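Local coordinates for protein ribonuclease VapC2 (Rickettsia felis, PDB 3ZVK) that acts as the toxin of a type II toxin-antitoxin system, a magnesium-dependent ribonuclease that cleaves single-stranded RNA and is held in complex with its antitoxin VapB2, at residues I2-T7 and A103-A108; N8-A13 and A42-G47; S49-K52 and Q56-S59; N97-I102 and I118-R123. The protein carries 1 engineered substitution. All coordinates share one frame; numbering follows the deposited sequence.

Contact 1. Residues I2-T7 and A103-A108. Engineered in segment 2-7: Gly6 (natural residue Asp).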
loop_
_atom_site.group_PDB
_atom_site.type_symbol
_atom_site.label_atom_id
_atom_site.label_comp_id
_atom_site.label_asym_id
_atom_site.label_seq_id
_atom_site.Cartn_x
_atom_site.Cartn_y
_atom_site.Cartn_z
ATOM N N ILE A 2 -29.418 -8.844 -4.914
ATOM C CA ILE A 2 -29.011 -8.296 -3.612
ATOM C C ILE A 2 -30.223 -7.701 -2.894
ATOM O O ILE A 2 -30.954 -6.894 -3.457
ATOM C CB ILE A 2 -27.846 -7.258 -3.733
ATOM C CG1 ILE A 2 -26.619 -7.865 -4.458
ATOM C CG2 ILE A 2 -27.441 -6.685 -2.364
ATOM C CD1 ILE A 2 -25.522 -6.878 -4.862
ATOM N N TYR A 3 -30.421 -8.098 -1.635
ATOM C CA TYR A 3 -31.445 -7.533 -0.776
ATOM C C TYR A 3 -30.699 -6.803 0.332
ATOM O O TYR A 3 -29.981 -7.437 1.098
ATOM C CB TYR A 3 -32.336 -8.627 -0.182
ATOM C CG TYR A 3 -33.417 -9.090 -1.130
ATOM C CD1 TYR A 3 -33.150 -10.040 -2.112
ATOM C CD2 TYR A 3 -34.714 -8.559 -1.062
ATOM C CE1 TYR A 3 -34.144 -10.466 -2.994
ATOM C CE2 TYR A 3 -35.714 -8.985 -1.932
ATOM C CZ TYR A 3 -35.427 -9.953 -2.892
ATOM O OH TYR A 3 -36.390 -10.413 -3.775
ATOM N N MET A 4 -30.817 -5.478 0.391
ATOM C CA MET A 4 -30.172 -4.680 1.435
ATOM C C MET A 4 -31.227 -4.325 2.473
ATOM O O MET A 4 -32.317 -3.853 2.107
ATOM C CB MET A 4 -29.516 -3.420 0.851
ATOM C CG MET A 4 -28.439 -3.733 -0.149
ATOM S SD MET A 4 -27.433 -2.345 -0.676
ATOM C CE MET A 4 -26.288 -2.270 0.679
ATOM N N LEU A 5 -30.954 -4.608 3.755
ATOM C CA LEU A 5 -31.937 -4.284 4.812
ATOM C C LEU A 5 -31.694 -2.892 5.353
ATOM O O LEU A 5 -30.536 -2.478 5.538
ATOM C CB LEU A 5 -31.907 -5.299 5.982
ATOM C CG LEU A 5 -31.794 -6.763 5.627
ATOM C CD1 LEU A 5 -31.466 -7.590 6.874
ATOM C CD2 LEU A 5 -33.058 -7.249 4.921
ATOM N N GLY A 6 -32.784 -2.176 5.564
ATOM C CA GLY A 6 -32.779 -0.829 6.134
ATOM C C GLY A 6 -32.617 -0.907 7.639
ATOM O O GLY A 6 -32.656 -1.997 8.221
ATOM N N THR A 7 -32.423 0.236 8.278
ATOM C CA THR A 7 -32.180 0.331 9.719
ATOM C C THR A 7 -33.360 -0.204 10.533
ATOM O O THR A 7 -33.140 -0.993 11.456
ATOM C CB THR A 7 -31.772 1.773 10.095
ATOM O OG1 THR A 7 -30.677 2.160 9.254
ATOM C CG2 THR A 7 -31.359 1.914 11.571
ATOM N N ALA A 103 -30.577 4.682 0.872
ATOM C CA ALA A 103 -31.371 4.557 -0.361
ATOM C C ALA A 103 -30.480 4.649 -1.592
ATOM O O ALA A 103 -30.603 3.812 -2.491
ATOM C CB ALA A 103 -32.466 5.623 -0.401
ATOM N N SER A 104 -29.541 5.620 -1.593
ATOM C CA SER A 104 -28.539 5.862 -2.652
ATOM C C SER A 104 -27.716 4.610 -2.897
ATOM O O SER A 104 -27.404 4.290 -4.038
ATOM C CB SER A 104 -27.573 6.967 -2.227
ATOM O OG SER A 104 -28.283 8.180 -2.065
ATOM N N HIS A 105 -27.328 3.944 -1.796
ATOM C CA HIS A 105 -26.518 2.732 -1.747
ATOM C C HIS A 105 -27.254 1.568 -2.399
ATOM O O HIS A 105 -26.652 0.898 -3.231
ATOM C CB HIS A 105 -26.077 2.408 -0.304
ATOM C CG HIS A 105 -24.868 1.529 -0.232
ATOM N ND1 HIS A 105 -24.277 1.227 0.969
ATOM C CD2 HIS A 105 -24.189 0.899 -1.216
ATOM C CE1 HIS A 105 -23.251 0.448 0.686
ATOM N NE2 HIS A 105 -23.149 0.239 -0.617
ATOM N N ALA A 106 -28.558 1.355 -2.074
ATOM C CA ALA A 106 -29.369 0.308 -2.707
ATOM C C ALA A 106 -29.500 0.597 -4.214
ATOM O O ALA A 106 -29.329 -0.320 -5.016
ATOM C CB ALA A 106 -30.744 0.219 -2.052
ATOM N N ILE A 107 -29.730 1.871 -4.601
ATOM C CA ILE A 107 -29.839 2.275 -6.000
ATOM C C ILE A 107 -28.535 1.948 -6.733
ATOM O O ILE A 107 -28.572 1.310 -7.786
ATOM C CB ILE A 107 -30.292 3.768 -6.165
ATOM C CG1 ILE A 107 -31.724 3.998 -5.691
ATOM C CG2 ILE A 107 -30.178 4.231 -7.630
ATOM C CD1 ILE A 107 -32.098 5.451 -5.332
ATOM N N ALA A 108 -27.387 2.349 -6.160
ATOM C CA ALA A 108 -26.058 2.118 -6.732
ATOM C C ALA A 108 -25.683 0.641 -6.876
ATOM O O ALA A 108 -24.940 0.294 -7.801
ATOM C CB ALA A 108 -25.014 2.836 -5.925
#
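Met4 reaches His105 by a nearly straight run out from the strand followed by one turn at its end. CG lies beside the backbone N, the next bond is extended, and the bend at chi3 (82°) swings the terminal methyl onto the histidine. His105 contributes its own torsion: with CG opposite the backbone N (chi1 -158°), its ring is turned to receive that methyl on a face. The evidence for a CH-pi contact is direct, since Met4 CE stands 4.0 Å from the centroid of the His105 ring and only 6° off the ring normal. The sulfur stays over the same side of the ring but farther off, with Met4 SD 4.8 Å from the same centroid. It lies nearer to Ala106, with Met4 SD 3.9 Å from the backbone carbon Ala106 CA and 4.4 Å from the methyl Ala106 CB. One methionine therefore spans two consecutive residues of the helix, and the CA atoms of Met4 and Ala106 are 6.5 Å apart where the alanine side chain is a single methyl. ND1 of the imidazole is hydrogen-bonded to Ser37 OG, and the ring makes an edge-to-face contact with Phe73. The contact joins the middle strand of the parallel sheet, 2-5, which lies between strands 33-37 and 112-115, to helix 97-109; strand 69-71 adds Ile71 against both Met4 and His105, and helix 75-90 touches His105 through Cys77.

Contact 2. Residues N8-A13 and A42-G47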
loop_
_atom_site.group_PDB
_atom_site.type_symbol
_atom_site.label_atom_id
_atom_site.label_comp_id
_atom_site.label_asym_id
_atom_site.label_seq_id
_atom_site.Cartn_x
_atom_site.Cartn_y
_atom_site.Cartn_z
ATOM N N ASN A 8 -34.593 0.227 10.194
ATOM C CA ASN A 8 -35.829 -0.174 10.859
ATOM C C ASN A 8 -36.035 -1.677 10.853
ATOM O O ASN A 8 -36.386 -2.216 11.894
ATOM C CB ASN A 8 -37.051 0.528 10.249
ATOM C CG ASN A 8 -37.162 2.027 10.357
ATOM O OD1 ASN A 8 -38.060 2.602 9.750
ATOM N ND2 ASN A 8 -36.385 2.712 11.186
ATOM N N ILE A 9 -35.766 -2.359 9.718
ATOM C CA ILE A 9 -35.855 -3.816 9.591
ATOM C C ILE A 9 -34.893 -4.454 10.571
ATOM O O ILE A 9 -35.300 -5.366 11.287
ATOM C CB ILE A 9 -35.615 -4.297 8.120
ATOM C CG1 ILE A 9 -36.897 -4.124 7.267
ATOM C CG2 ILE A 9 -35.102 -5.735 8.046
ATOM C CD1 ILE A 9 -38.111 -5.093 7.556
ATOM N N CYS A 10 -33.625 -3.931 10.620
ATOM C CA CYS A 10 -32.549 -4.446 11.455
ATOM C C CYS A 10 -32.841 -4.302 12.946
ATOM O O CYS A 10 -32.686 -5.293 13.668
ATOM C CB CYS A 10 -31.207 -3.850 11.061
ATOM S SG CYS A 10 -30.579 -4.416 9.464
ATOM N N VAL A 11 -33.282 -3.086 13.393
ATOM C CA VAL A 11 -33.663 -2.762 14.769
ATOM C C VAL A 11 -34.843 -3.654 15.248
ATOM O O VAL A 11 -34.760 -4.241 16.328
ATOM C CB VAL A 11 -33.929 -1.247 14.975
ATOM C CG1 VAL A 11 -34.490 -0.960 16.382
ATOM C CG2 VAL A 11 -32.647 -0.435 14.770
ATOM N N TYR A 12 -35.889 -3.813 14.410
ATOM C CA TYR A 12 -37.045 -4.678 14.712
ATOM C C TYR A 12 -36.658 -6.137 14.806
ATOM O O TYR A 12 -37.173 -6.830 15.672
ATOM C CB TYR A 12 -38.198 -4.477 13.707
ATOM C CG TYR A 12 -39.538 -4.912 14.246
ATOM C CD1 TYR A 12 -40.259 -4.099 15.124
ATOM C CD2 TYR A 12 -40.102 -6.128 13.868
ATOM C CE1 TYR A 12 -41.500 -4.495 15.623
ATOM C CE2 TYR A 12 -41.322 -6.549 14.389
ATOM C CZ TYR A 12 -42.015 -5.732 15.272
ATOM O OH TYR A 12 -43.228 -6.139 15.777
ATOM N N ALA A 13 -35.731 -6.595 13.953
ATOM C CA ALA A 13 -35.229 -7.965 13.952
ATOM C C ALA A 13 -34.505 -8.287 15.268
ATOM O O ALA A 13 -34.770 -9.323 15.877
ATOM C CB ALA A 13 -34.289 -8.176 12.774
ATOM N N ALA A 42 -23.477 1.781 10.968
ATOM C CA ALA A 42 -23.136 2.982 11.733
ATOM C C ALA A 42 -24.285 3.279 12.698
ATOM O O ALA A 42 -24.046 3.500 13.885
ATOM C CB ALA A 42 -22.914 4.153 10.800
ATOM N N GLU A 43 -25.539 3.223 12.204
ATOM C CA GLU A 43 -26.734 3.459 13.012
ATOM C C GLU A 43 -26.914 2.389 14.099
ATOM O O GLU A 43 -27.216 2.725 15.238
ATOM C CB GLU A 43 -27.984 3.546 12.124
ATOM C CG GLU A 43 -28.017 4.734 11.173
ATOM C CD GLU A 43 -28.266 6.107 11.764
ATOM O OE1 GLU A 43 -28.989 6.215 12.781
ATOM O OE2 GLU A 43 -27.715 7.085 11.218
ATOM N N LEU A 44 -26.694 1.124 13.762
ATOM C CA LEU A 44 -26.813 0.002 14.703
ATOM C C LEU A 44 -25.731 0.064 15.797
ATOM O O LEU A 44 -26.020 -0.151 16.970
ATOM C CB LEU A 44 -26.810 -1.352 13.953
ATOM C CG LEU A 44 -27.963 -1.612 12.963
ATOM C CD1 LEU A 44 -27.706 -2.895 12.210
ATOM C CD2 LEU A 44 -29.370 -1.611 13.656
ATOM N N GLN A 45 -24.498 0.427 15.422
ATOM C CA GLN A 45 -23.401 0.629 16.385
ATOM C C GLN A 45 -23.696 1.813 17.342
ATOM O O GLN A 45 -23.402 1.734 18.537
ATOM C CB GLN A 45 -22.056 0.793 15.669
ATOM C CG GLN A 45 -21.414 -0.542 15.217
ATOM C CD GLN A 45 -21.050 -1.492 16.354
ATOM O OE1 GLN A 45 -20.982 -2.681 16.173
ATOM N NE2 GLN A 45 -20.859 -1.009 17.573
ATOM N N TYR A 46 -24.349 2.862 16.839
ATOM C CA TYR A 46 -24.814 3.968 17.678
ATOM C C TYR A 46 -25.891 3.481 18.680
ATOM O O TYR A 46 -25.877 3.900 19.833
ATOM C CB TYR A 46 -25.334 5.145 16.818
ATOM C CG TYR A 46 -26.266 6.093 17.524
ATOM C CD1 TYR A 46 -25.806 6.928 18.548
ATOM C CD2 TYR A 46 -27.610 6.193 17.149
ATOM C CE1 TYR A 46 -26.662 7.835 19.184
ATOM C CE2 TYR A 46 -28.470 7.112 17.768
ATOM C CZ TYR A 46 -27.984 7.943 18.770
ATOM O OH TYR A 46 -28.821 8.857 19.374
ATOM N N GLY A 47 -26.783 2.596 18.229
ATOM C CA GLY A 47 -27.809 1.987 19.063
ATOM C C GLY A 47 -27.206 1.249 20.241
ATOM O O GLY A 47 -27.679 1.387 21.364
#
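Leu44 meets Cys10 and Val11 through the two methyls of its fork, and the interaction between the segments is entirely apolar. Leu44 CD1 lies 3.8 Å from Cys10 CB, and Leu44 CD2 is 3.9 Å from that same carbon, so both branches rest on the cysteine beta carbon. CD2 also makes the second contact, at 3.7 Å from Val11 CG2. Val11 presents this methyl because its other branch, CG1, is opposite the backbone N (chi1 173°), which puts CG2 beside the N; the valine and leucine side chains then lie alongside each other, pointing opposite ways. Val11 CA and Leu44 CA, the closest such pair of the segments, are 7.4 Å apart. Phe64 and Leu61 of helix 54-65, packing on Cys10 and Leu44, extend the apolar cluster, as do Tyr76 and Phe77 of a VapB chain against Val11 and Leu44.

Polar interactions belong to the flank of segment 42-47. Glu43 OE2 is hydrogen-bonded to Asn98 ND2, while OE1 forms a salt bridge with Arg85 of the second toxin subunit and a hydrogen bond with Tyr76 of the VapB chain.

Helix 7-16 directly follows the first strand of the PIN domain, where engineered Gly6 replaces an aspartate predicted to bind magnesium. The Cys10 side chain is about 5 Å from Gly6 (nearest atoms), so the pair borders the predicted metal site of a PIN nuclease.

Contact 3. Residues S49-K52 and Q56-S59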
loop_
_atom_site.group_PDB
_atom_site.type_symbol
_atom_site.label_atom_id
_atom_site.label_comp_id
_atom_site.label_asym_id
_atom_site.label_seq_id
_atom_site.Cartn_x
_atom_site.Cartn_y
_atom_site.Cartn_z
ATOM N N SER A 49 -23.920 1.643 21.526
ATOM C CA SER A 49 -23.167 2.584 22.373
ATOM C C SER A 49 -24.049 3.437 23.301
ATOM O O SER A 49 -23.638 3.778 24.412
ATOM C CB SER A 49 -22.306 3.502 21.511
ATOM O OG SER A 49 -21.299 2.759 20.850
ATOM N N LYS A 50 -25.247 3.785 22.819
ATOM C CA LYS A 50 -26.229 4.612 23.498
ATOM C C LYS A 50 -26.948 3.841 24.626
ATOM O O LYS A 50 -27.262 4.434 25.655
ATOM C CB LYS A 50 -27.237 5.116 22.456
ATOM C CG LYS A 50 -28.290 6.019 23.006
ATOM C CD LYS A 50 -28.809 6.960 21.995
ATOM C CE LYS A 50 -29.694 7.920 22.719
ATOM N NZ LYS A 50 -28.922 8.593 23.779
ATOM N N SER A 51 -27.216 2.545 24.416
ATOM C CA SER A 51 -27.946 1.659 25.317
ATOM C C SER A 51 -27.300 1.439 26.682
ATOM O O SER A 51 -26.126 1.781 26.888
ATOM C CB SER A 51 -28.209 0.328 24.628
ATOM O OG SER A 51 -27.045 -0.477 24.573
ATOM N N LYS A 52 -28.102 0.898 27.626
ATOM C CA LYS A 52 -27.681 0.597 29.000
ATOM C C LYS A 52 -26.940 -0.755 29.021
ATOM O O LYS A 52 -25.894 -0.870 29.654
ATOM C CB LYS A 52 -28.891 0.577 29.966
ATOM C CG LYS A 52 -29.516 1.932 30.237
ATOM N N GLN A 56 -24.636 -6.977 25.893
ATOM C CA GLN A 56 -25.732 -7.795 25.363
ATOM C C GLN A 56 -26.140 -7.319 23.987
ATOM O O GLN A 56 -26.346 -8.133 23.089
ATOM C CB GLN A 56 -26.967 -7.722 26.276
ATOM C CG GLN A 56 -26.967 -8.677 27.428
ATOM C CD GLN A 56 -28.307 -8.642 28.133
ATOM O OE1 GLN A 56 -29.381 -8.397 27.538
ATOM N NE2 GLN A 56 -28.266 -8.827 29.448
ATOM N N ASN A 57 -26.285 -6.002 23.817
ATOM C CA ASN A 57 -26.707 -5.434 22.546
ATOM C C ASN A 57 -25.686 -5.636 21.466
ATOM O O ASN A 57 -26.076 -5.957 20.340
ATOM C CB ASN A 57 -27.144 -3.985 22.708
ATOM C CG ASN A 57 -28.523 -3.871 23.332
ATOM O OD1 ASN A 57 -29.443 -4.689 23.076
ATOM N ND2 ASN A 57 -28.702 -2.834 24.139
ATOM N N GLN A 58 -24.376 -5.562 21.830
ATOM C CA GLN A 58 -23.295 -5.807 20.883
ATOM C C GLN A 58 -23.347 -7.273 20.444
ATOM O O GLN A 58 -23.292 -7.548 19.250
ATOM C CB GLN A 58 -21.930 -5.446 21.476
ATOM C CG GLN A 58 -20.799 -5.462 20.462
ATOM C CD GLN A 58 -20.958 -4.495 19.312
ATOM O OE1 GLN A 58 -20.900 -3.294 19.480
ATOM N NE2 GLN A 58 -21.042 -4.990 18.103
ATOM N N SER A 59 -23.504 -8.209 21.417
ATOM C CA SER A 59 -23.626 -9.639 21.205
ATOM C C SER A 59 -24.740 -9.960 20.230
ATOM O O SER A 59 -24.496 -10.705 19.280
ATOM C CB SER A 59 -23.876 -10.364 22.521
ATOM O OG SER A 59 -22.744 -10.262 23.364
#
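Asn57 ND2 donates a hydrogen bond to Ser51 OG, and this single polar contact ties the two segments together. It is of ordinary length and fairly straight: ND2 to OG measures 2.9 Å, with 157° at the hydrogen. Ser51 OG lies only 10° out of the amide plane of Asn57, where an N-H of the amide can point at it. The amide comes in from beside the CB-OG bond, at about 90° to it, so that Ser51 CB is 3.2 Å from Asn57 ND2.

The serine torsion aims the hydroxyl: Ser51 OG sits between its backbone N and carbonyl carbon (chi1 76°), directed across the gap. The CA atoms of Ser51 and Asn57 stay 7.7 Å apart, the side chains bridging the distance.

This is a helical hairpin in the PIN domain: the chain leaves helix 38-50 at Ser51, the first residue with non-helical backbone angles, and helix 54-65 runs back the other way. The bond spans the mouth of the short connection.

In the next shell, Ser51 OG is also hydrogen-bonded to Val48 O, one turn back in the first helix. A carbonyl can only accept, which is consistent with the hydroxyl donating to Val48 O while accepting from the Asn57 amide. Lys54 NZ bonds to the carbonyl oxygens of Ser49 and Ser51, binding the connection to the end of the helix. Farther out, a VapB chain covers the site: its Glu78 packs on Ser51, its Phe77 on Asn57, and it shares backbone hydrogen bonds with Lys52.

Contact 4. Residues N97-I102 and I118-R123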
loop_
_atom_site.group_PDB
_atom_site.type_symbol
_atom_site.label_atom_id
_atom_site.label_comp_id
_atom_site.label_asym_id
_atom_site.label_seq_id
_atom_site.Cartn_x
_atom_site.Cartn_y
_atom_site.Cartn_z
ATOM N N ASN A 97 -31.084 12.603 6.295
ATOM C CA ASN A 97 -29.905 11.990 6.867
ATOM C C ASN A 97 -29.291 10.780 6.146
ATOM O O ASN A 97 -28.932 10.810 4.948
ATOM C CB ASN A 97 -30.106 11.779 8.420
ATOM C CG ASN A 97 -30.750 10.491 8.949
ATOM O OD1 ASN A 97 -31.556 9.822 8.299
ATOM N ND2 ASN A 97 -30.360 10.093 10.154
ATOM N N ASN A 98 -29.156 9.724 6.933
ATOM C CA ASN A 98 -28.604 8.467 6.595
ATOM C C ASN A 98 -29.533 7.660 5.724
ATOM O O ASN A 98 -29.031 6.970 4.833
ATOM C CB ASN A 98 -28.084 7.812 7.870
ATOM C CG ASN A 98 -26.930 8.644 8.377
ATOM O OD1 ASN A 98 -26.554 9.610 7.732
ATOM N ND2 ASN A 98 -26.327 8.326 9.516
ATOM N N ASP A 99 -30.859 7.834 5.865
ATOM C CA ASP A 99 -31.824 7.147 4.993
ATOM C C ASP A 99 -31.645 7.503 3.510
ATOM O O ASP A 99 -31.720 6.620 2.662
ATOM C CB ASP A 99 -33.267 7.245 5.504
ATOM C CG ASP A 99 -33.522 6.359 6.718
ATOM O OD1 ASP A 99 -32.632 5.548 7.064
ATOM O OD2 ASP A 99 -34.622 6.450 7.302
ATOM N N LEU A 100 -31.263 8.763 3.223
ATOM C CA LEU A 100 -30.900 9.222 1.881
ATOM C C LEU A 100 -29.604 8.460 1.393
ATOM O O LEU A 100 -29.565 7.983 0.260
ATOM C CB LEU A 100 -30.659 10.739 1.923
ATOM C CG LEU A 100 -31.108 11.603 0.742
ATOM C CD1 LEU A 100 -32.275 11.012 0.007
ATOM C CD2 LEU A 100 -31.530 12.979 1.218
ATOM N N LEU A 101 -28.597 8.291 2.278
ATOM C CA LEU A 101 -27.355 7.576 1.979
ATOM C C LEU A 101 -27.643 6.090 1.755
ATOM O O LEU A 101 -27.133 5.498 0.804
ATOM C CB LEU A 101 -26.306 7.760 3.108
ATOM C CG LEU A 101 -25.601 9.135 3.191
ATOM C CD1 LEU A 101 -24.919 9.322 4.506
ATOM C CD2 LEU A 101 -24.538 9.272 2.133
ATOM N N ILE A 102 -28.480 5.508 2.638
ATOM C CA ILE A 102 -28.920 4.119 2.617
ATOM C C ILE A 102 -29.630 3.811 1.303
ATOM O O ILE A 102 -29.296 2.801 0.689
ATOM C CB ILE A 102 -29.766 3.783 3.893
ATOM C CG1 ILE A 102 -28.838 3.714 5.131
ATOM C CG2 ILE A 102 -30.538 2.456 3.742
ATOM C CD1 ILE A 102 -29.470 4.223 6.457
ATOM N N ILE A 118 -44.013 2.742 5.409
ATOM C CA ILE A 118 -44.101 3.671 4.276
ATOM C C ILE A 118 -43.365 5.006 4.522
ATOM O O ILE A 118 -42.983 5.685 3.561
ATOM C CB ILE A 118 -45.569 3.859 3.797
ATOM C CG1 ILE A 118 -46.504 4.325 4.950
ATOM C CG2 ILE A 118 -46.080 2.576 3.139
ATOM C CD1 ILE A 118 -47.709 5.218 4.510
ATOM N N LYS A 119 -43.156 5.365 5.799
ATOM C CA LYS A 119 -42.474 6.613 6.144
ATOM C C LYS A 119 -40.957 6.577 5.894
ATOM O O LYS A 119 -40.435 7.541 5.339
ATOM C CB LYS A 119 -42.816 7.086 7.570
ATOM N N GLU A 120 -40.256 5.480 6.276
ATOM C CA GLU A 120 -38.793 5.332 6.129
ATOM C C GLU A 120 -38.244 5.791 4.757
ATOM O O GLU A 120 -37.371 6.663 4.723
ATOM C CB GLU A 120 -38.333 3.906 6.491
ATOM C CG GLU A 120 -36.857 3.789 6.862
ATOM C CD GLU A 120 -36.333 2.381 7.116
ATOM O OE1 GLU A 120 -37.056 1.405 6.806
ATOM O OE2 GLU A 120 -35.184 2.252 7.599
ATOM N N PHE A 121 -38.780 5.228 3.645
ATOM C CA PHE A 121 -38.400 5.571 2.266
ATOM C C PHE A 121 -39.681 5.825 1.523
ATOM O O PHE A 121 -40.422 4.885 1.205
ATOM C CB PHE A 121 -37.551 4.467 1.606
ATOM C CG PHE A 121 -36.364 4.064 2.428
ATOM C CD1 PHE A 121 -35.217 4.842 2.443
ATOM C CD2 PHE A 121 -36.405 2.927 3.221
ATOM C CE1 PHE A 121 -34.112 4.476 3.219
ATOM C CE2 PHE A 121 -35.298 2.552 3.985
ATOM C CZ PHE A 121 -34.163 3.341 3.995
ATOM N N LYS A 122 -39.990 7.099 1.315
ATOM C CA LYS A 122 -41.266 7.514 0.751
ATOM C C LYS A 122 -41.463 7.393 -0.753
ATOM O O LYS A 122 -41.751 6.307 -1.268
ATOM C CB LYS A 122 -41.630 8.903 1.265
ATOM C CG LYS A 122 -42.337 8.867 2.599
ATOM N N ARG A 123 -41.406 8.541 -1.432
ATOM C CA ARG A 123 -41.585 8.703 -2.871
ATOM C C ARG A 123 -40.176 8.983 -3.386
ATOM O O ARG A 123 -39.802 10.127 -3.651
ATOM C CB ARG A 123 -42.587 9.857 -3.153
ATOM C CG ARG A 123 -42.899 10.141 -4.621
ATOM C CD ARG A 123 -43.006 11.640 -4.842
ATOM N NE ARG A 123 -44.190 12.011 -5.621
ATOM C CZ ARG A 123 -44.623 13.259 -5.789
ATOM N NH1 ARG A 123 -43.983 14.274 -5.218
ATOM N NH2 ARG A 123 -45.705 13.500 -6.520
#
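Asp99 and Glu120 bring two carboxylates close together, with Asp99 OD1 4.2 Å from Glu120 OE2 and the planes turned 66° to each other. The side chains cross at about a right angle, so Asp99 OD2 meets the aliphatic part of its partner, 3.5 Å from Glu120 CG. Glu120 is extended, with CG opposite the backbone N (chi1 -159°). Its carboxylate has other partners: OE1 is hydrogen-bonded to Thr115, and OE2 weakly to the backbone N of Asn8. The Glu120 side chain is about 4 Å from engineered Gly6 (nearest atoms), beside the predicted magnesium site; acids cluster likewise in other PIN nucleases, though no metal role is established for either here.

Phe121 makes the aromatic half. Its ring edge faces the helix backbone, with Asp99 O in the ring plane 3.3 Å from CE1, and the same CE1 is 3.7 Å from Asp99 CB. Ile102 CG2 approaches the ring obliquely, 3.7 Å from Phe121 CZ. Asn97 OD1 accepts from Asp99 N (3.2 Å) in an Asx turn.

The loop after strand 112-115 thus lies against helix 97-109: Leu113 of that strand touches both Ile102 and Phe121, while Ile39 and Val40 of helix 38-50 pack on Ile102.

In the fold
Contact 1 lies deepest, its centre about 6 Å from the chain centre, and contacts 2 and 4 lie about 9 Å out; contact 3 is peripheral at about 19 Å, yet its touching residues are buried in the assembly. Contacts 1 and 4 share helix 97-109, one using its sheet-facing residues and the other its N-terminal turns, with Asp99; contacts 2 and 3 share helix 38-50. The chemistry shifts accordingly: methionine on imidazole in the core, aliphatic packing between helices, mixed acid and aromatic contacts near the predicted metal site, and one amide-hydroxyl bond at the periphery. Gln45 and Gln58 connect contacts 2 and 3, and Glu120 approaches both Thr7 of contact 1 and Asn8 of contact 2.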